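Local coordinates for uncharacterized protein (Eubacterium siraeum, PDB 4OBM) that is of unknown function but is a LytR-CpsA-Psr family protein that may take part in building or regulating the cell envelope, at residues 66-69 against 75-78; 77-82 against 95-100. One frame throughout, in Å; residues are numbered along the deposited sequence.

Interaction 1 of 2, residues 66-69 against 75-78; sequences GGNT and EQSG
Asn68 and Gln76 meet through their side-chain amides, and this one pair makes up the whole contact between residues 66-69 and 75-78. Along the first segment, Gly66, whose backbone angles would press any CB against the carbonyl O before it, leads into Gly67, its N weakly hydrogen-bonded to the side chain of Asp65. Asn68 directs its CB toward the helix, and CG stands anti to the carbonyl carbon (chi1 -68°), carrying the amide out to the partner. Gln76 makes the same choice at its first torsion and then runs extended, and the two side chains together bridge the 10.1 Å between Asn68 CA and Gln76 CA. Asn68 ND2 donates to Gln76 OE1 at 3.3 Å, but the N-H...O angle is only 121°, so the bond is weak. The side chains cross at about a right angle and the amide planes are turned 60° from each other, which excludes a flat, paired amide arrangement. The contact buries just 57 Å² in all and lies at the surface, where Gln76 also touches a crystal neighbour; its geometry may owe something to the lattice. Thr69 closes the segment as the N-cap of helix 70-90, its OG1 accepting from the N of Gln72. The weak amide bond thus links the loop after strand 62-63 to an early turn of the helix that this loop leads into, while Glu75, beside Gln76, bonds through OE1 to Thr37 in the loop between strands 24-30 and 40-47.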
# COMPACT_ATOMS: atom_id res chain seq x y z
N GLY A 66 -19.50 10.65 0.90
CA GLY A 66 -20.89 10.82 1.31
C GLY A 66 -21.81 9.96 0.46
O GLY A 66 -23.02 9.94 0.67
N GLY A 67 -21.22 9.27 -0.51
CA GLY A 67 -21.93 8.39 -1.42
C GLY A 67 -21.68 6.93 -1.11
O GLY A 67 -21.82 6.50 0.03
N ASN A 68 -21.29 6.18 -2.12
CA ASN A 68 -21.02 4.75 -2.06
C ASN A 68 -19.71 4.39 -1.36
O ASN A 68 -18.87 5.26 -1.07
CB ASN A 68 -21.01 4.19 -3.49
CG ASN A 68 -22.37 4.23 -4.14
OD1 ASN A 68 -23.41 4.16 -3.48
ND2 ASN A 68 -22.39 4.36 -5.46
N THR A 69 -19.53 3.08 -1.11
CA THR A 69 -18.34 2.53 -0.49
C THR A 69 -17.20 2.51 -1.49
O THR A 69 -17.45 2.55 -2.69
CB THR A 69 -18.60 1.11 0.06
OG1 THR A 69 -18.76 0.19 -1.03
CG2 THR A 69 -19.78 1.05 1.00
N GLU A 75 -16.20 -1.26 -8.18
CA GLU A 75 -16.98 -2.17 -9.03
C GLU A 75 -17.54 -1.44 -10.25
O GLU A 75 -17.41 -1.92 -11.37
CB GLU A 75 -18.13 -2.84 -8.25
CG GLU A 75 -19.01 -3.79 -9.08
CD GLU A 75 -18.35 -4.92 -9.86
OE1 GLU A 75 -17.18 -5.27 -9.57
OE2 GLU A 75 -19.04 -5.49 -10.74
N GLN A 76 -18.13 -0.26 -10.01
CA GLN A 76 -18.79 0.55 -11.01
C GLN A 76 -17.82 1.30 -11.91
O GLN A 76 -18.04 1.34 -13.12
CB GLN A 76 -19.72 1.57 -10.33
CG GLN A 76 -20.90 0.93 -9.60
CD GLN A 76 -21.61 1.85 -8.62
OE1 GLN A 76 -21.05 2.83 -8.09
NE2 GLN A 76 -22.85 1.51 -8.31
N SER A 77 -16.78 1.91 -11.33
CA SER A 77 -15.89 2.79 -12.08
C SER A 77 -14.38 2.45 -12.02
O SER A 77 -13.59 3.23 -12.56
CB SER A 77 -16.11 4.22 -11.62
OG SER A 77 -17.48 4.55 -11.56
N GLY A 78 -14.00 1.33 -11.41
CA GLY A 78 -12.60 0.91 -11.34
C GLY A 78 -11.75 1.67 -10.35
O GLY A 78 -12.22 2.61 -9.69

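Interaction 2 of 2, residues 77-82 against 95-100; sequences SGEAEV and NKYIRF
Arg99 grips the carboxylate of Glu79 side-on in a two-bond salt bridge. Arg99 NE donates to Glu79 OE2 at 2.8 Å and 158°, near the guanidinium plane, while Arg99 NH2 reaches Glu79 OE1, also at 2.8 Å but 153°, on its syn lone pair. Both oxygens are engaged, although the two flat groups are twisted against each other instead of lying coplanar. Thr29 of strand 24-30 adds a hydrogen bond from its OG1 to Glu79 OE2, so that oxygen of a buried side chain has two polar partners. A bend at chi2 (78°) turns the carboxylate toward the Arg99 side chain, where Glu79 OE2 also lies 3.4 Å from Arg99 CB. With an alanine here, the guanidinium of Arg99 would probably lose its counter-charge and be freer to turn, and the Thr29 hydroxyl would lose its acceptor. Helix 70-90 forms part of the beta-alpha-beta crossover that leads from strand 52-58, by way of short strand 62-63, to the parallel but non-adjacent strand 94-100; the short axes of 77-82 and 95-100 approach to 8.3 Å. Strand alternation puts Tyr97 and Arg99 on the helix side and turns Ile98 away. Tyr97 offers one ring face to Glu79 CB, a CH-pi contact 3.7 Å from the ring centroid. Farther out, Ala80 N approaches Tyr97 CD2 at 4.2 Å, and Pro38 packs against both Glu79 and Arg99.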
# COMPACT_ATOMS: atom_id res chain seq x y z
N SER A 77 -16.78 1.91 -11.33
CA SER A 77 -15.89 2.79 -12.08
C SER A 77 -14.38 2.45 -12.02
O SER A 77 -13.59 3.23 -12.56
CB SER A 77 -16.11 4.22 -11.62
OG SER A 77 -17.48 4.55 -11.56
N GLY A 78 -14.00 1.33 -11.41
CA GLY A 78 -12.60 0.91 -11.34
C GLY A 78 -11.75 1.67 -10.35
O GLY A 78 -12.22 2.61 -9.69
N GLU A 79 -10.45 1.27 -10.25
CA GLU A 79 -9.45 1.87 -9.37
C GLU A 79 -9.19 3.34 -9.69
O GLU A 79 -8.98 4.12 -8.77
CB GLU A 79 -8.12 1.10 -9.44
CG GLU A 79 -8.08 -0.17 -8.60
CD GLU A 79 -8.77 -1.39 -9.17
OE1 GLU A 79 -9.44 -1.28 -10.22
OE2 GLU A 79 -8.68 -2.46 -8.54
N ALA A 80 -9.24 3.73 -10.98
CA ALA A 80 -9.02 5.10 -11.45
C ALA A 80 -9.98 6.07 -10.73
O ALA A 80 -9.55 7.14 -10.29
CB ALA A 80 -9.21 5.17 -12.96
N GLU A 81 -11.25 5.67 -10.55
CA GLU A 81 -12.23 6.50 -9.85
C GLU A 81 -11.91 6.54 -8.34
O GLU A 81 -11.92 7.62 -7.75
CB GLU A 81 -13.66 6.01 -10.11
CG GLU A 81 -14.75 7.00 -9.71
CD GLU A 81 -14.65 8.39 -10.30
OE1 GLU A 81 -14.21 8.53 -11.46
OE2 GLU A 81 -15.02 9.36 -9.59
N VAL A 82 -11.62 5.38 -7.74
CA VAL A 82 -11.25 5.30 -6.33
C VAL A 82 -10.05 6.24 -6.06
O VAL A 82 -10.12 7.05 -5.13
CB VAL A 82 -10.94 3.85 -5.89
CG1 VAL A 82 -10.46 3.80 -4.43
CG2 VAL A 82 -12.15 2.94 -6.09
N ASN A 95 -2.73 8.45 -9.72
CA ASN A 95 -3.21 8.11 -11.06
C ASN A 95 -2.97 6.63 -11.35
O ASN A 95 -3.71 6.02 -12.13
CB ASN A 95 -2.50 8.97 -12.14
CG ASN A 95 -2.34 10.45 -11.84
OD1 ASN A 95 -1.23 11.00 -11.89
ND2 ASN A 95 -3.44 11.14 -11.56
N LYS A 96 -1.89 6.07 -10.76
CA LYS A 96 -1.49 4.69 -10.99
C LYS A 96 -2.00 3.75 -9.93
O LYS A 96 -2.19 4.12 -8.76
CB LYS A 96 0.04 4.56 -11.14
CG LYS A 96 0.65 5.33 -12.33
CD LYS A 96 -0.06 5.07 -13.67
CE LYS A 96 0.56 5.89 -14.77
NZ LYS A 96 0.11 5.45 -16.11
N TYR A 97 -2.29 2.53 -10.38
CA TYR A 97 -2.81 1.51 -9.48
C TYR A 97 -2.30 0.14 -9.86
O TYR A 97 -1.89 -0.06 -11.01
CB TYR A 97 -4.36 1.51 -9.51
CG TYR A 97 -4.96 1.18 -10.86
CD1 TYR A 97 -5.14 -0.14 -11.26
CD2 TYR A 97 -5.39 2.19 -11.71
CE1 TYR A 97 -5.65 -0.44 -12.52
CE2 TYR A 97 -5.94 1.90 -12.95
CZ TYR A 97 -6.08 0.58 -13.35
OH TYR A 97 -6.62 0.31 -14.59
N ILE A 98 -2.38 -0.82 -8.91
CA ILE A 98 -2.09 -2.23 -9.14
C ILE A 98 -3.23 -3.05 -8.51
O ILE A 98 -3.44 -2.96 -7.31
CB ILE A 98 -0.70 -2.75 -8.61
CG1 ILE A 98 0.49 -1.88 -9.09
CG2 ILE A 98 -0.50 -4.25 -8.98
CD1 ILE A 98 1.74 -2.08 -8.27
N ARG A 99 -3.95 -3.83 -9.30
CA ARG A 99 -4.94 -4.72 -8.71
C ARG A 99 -4.35 -6.10 -8.69
O ARG A 99 -4.12 -6.69 -9.75
CB ARG A 99 -6.31 -4.70 -9.43
CG ARG A 99 -7.26 -5.78 -8.88
CD ARG A 99 -8.46 -6.02 -9.77
NE ARG A 99 -9.25 -4.81 -9.86
CZ ARG A 99 -10.46 -4.73 -10.37
NH1 ARG A 99 -11.07 -5.82 -10.84
NH2 ARG A 99 -11.09 -3.56 -10.42
N PHE A 100 -4.05 -6.59 -7.49
CA PHE A 100 -3.51 -7.92 -7.29
C PHE A 100 -4.64 -8.91 -7.20
O PHE A 100 -5.76 -8.52 -6.91
CB PHE A 100 -2.69 -7.99 -5.99
CG PHE A 100 -1.38 -7.24 -6.02
CD1 PHE A 100 -0.25 -7.80 -6.61
CD2 PHE A 100 -1.26 -5.99 -5.42
CE1 PHE A 100 0.95 -7.10 -6.65
CE2 PHE A 100 -0.05 -5.29 -5.45
CZ PHE A 100 1.05 -5.86 -6.06

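After strand 62-63 the chain enters 66-69, the loop before helix 70-90, and interaction 1 closes a short loop over the five helical residues between its segments when it reaches 75-78. Interaction 2 begins where that contact ends, sharing Ser77 and Gly78, and closes a longer loop from 77-82, through the rest of the helix, to strand 94-100. The two therefore follow one another along the chain, with their centres 12 Å apart, and beyond the shared residues they make no direct contact. Interaction 1 belongs to the surface, joining loop to helix; interaction 2 lies deeper and ties the same helix to the sheet.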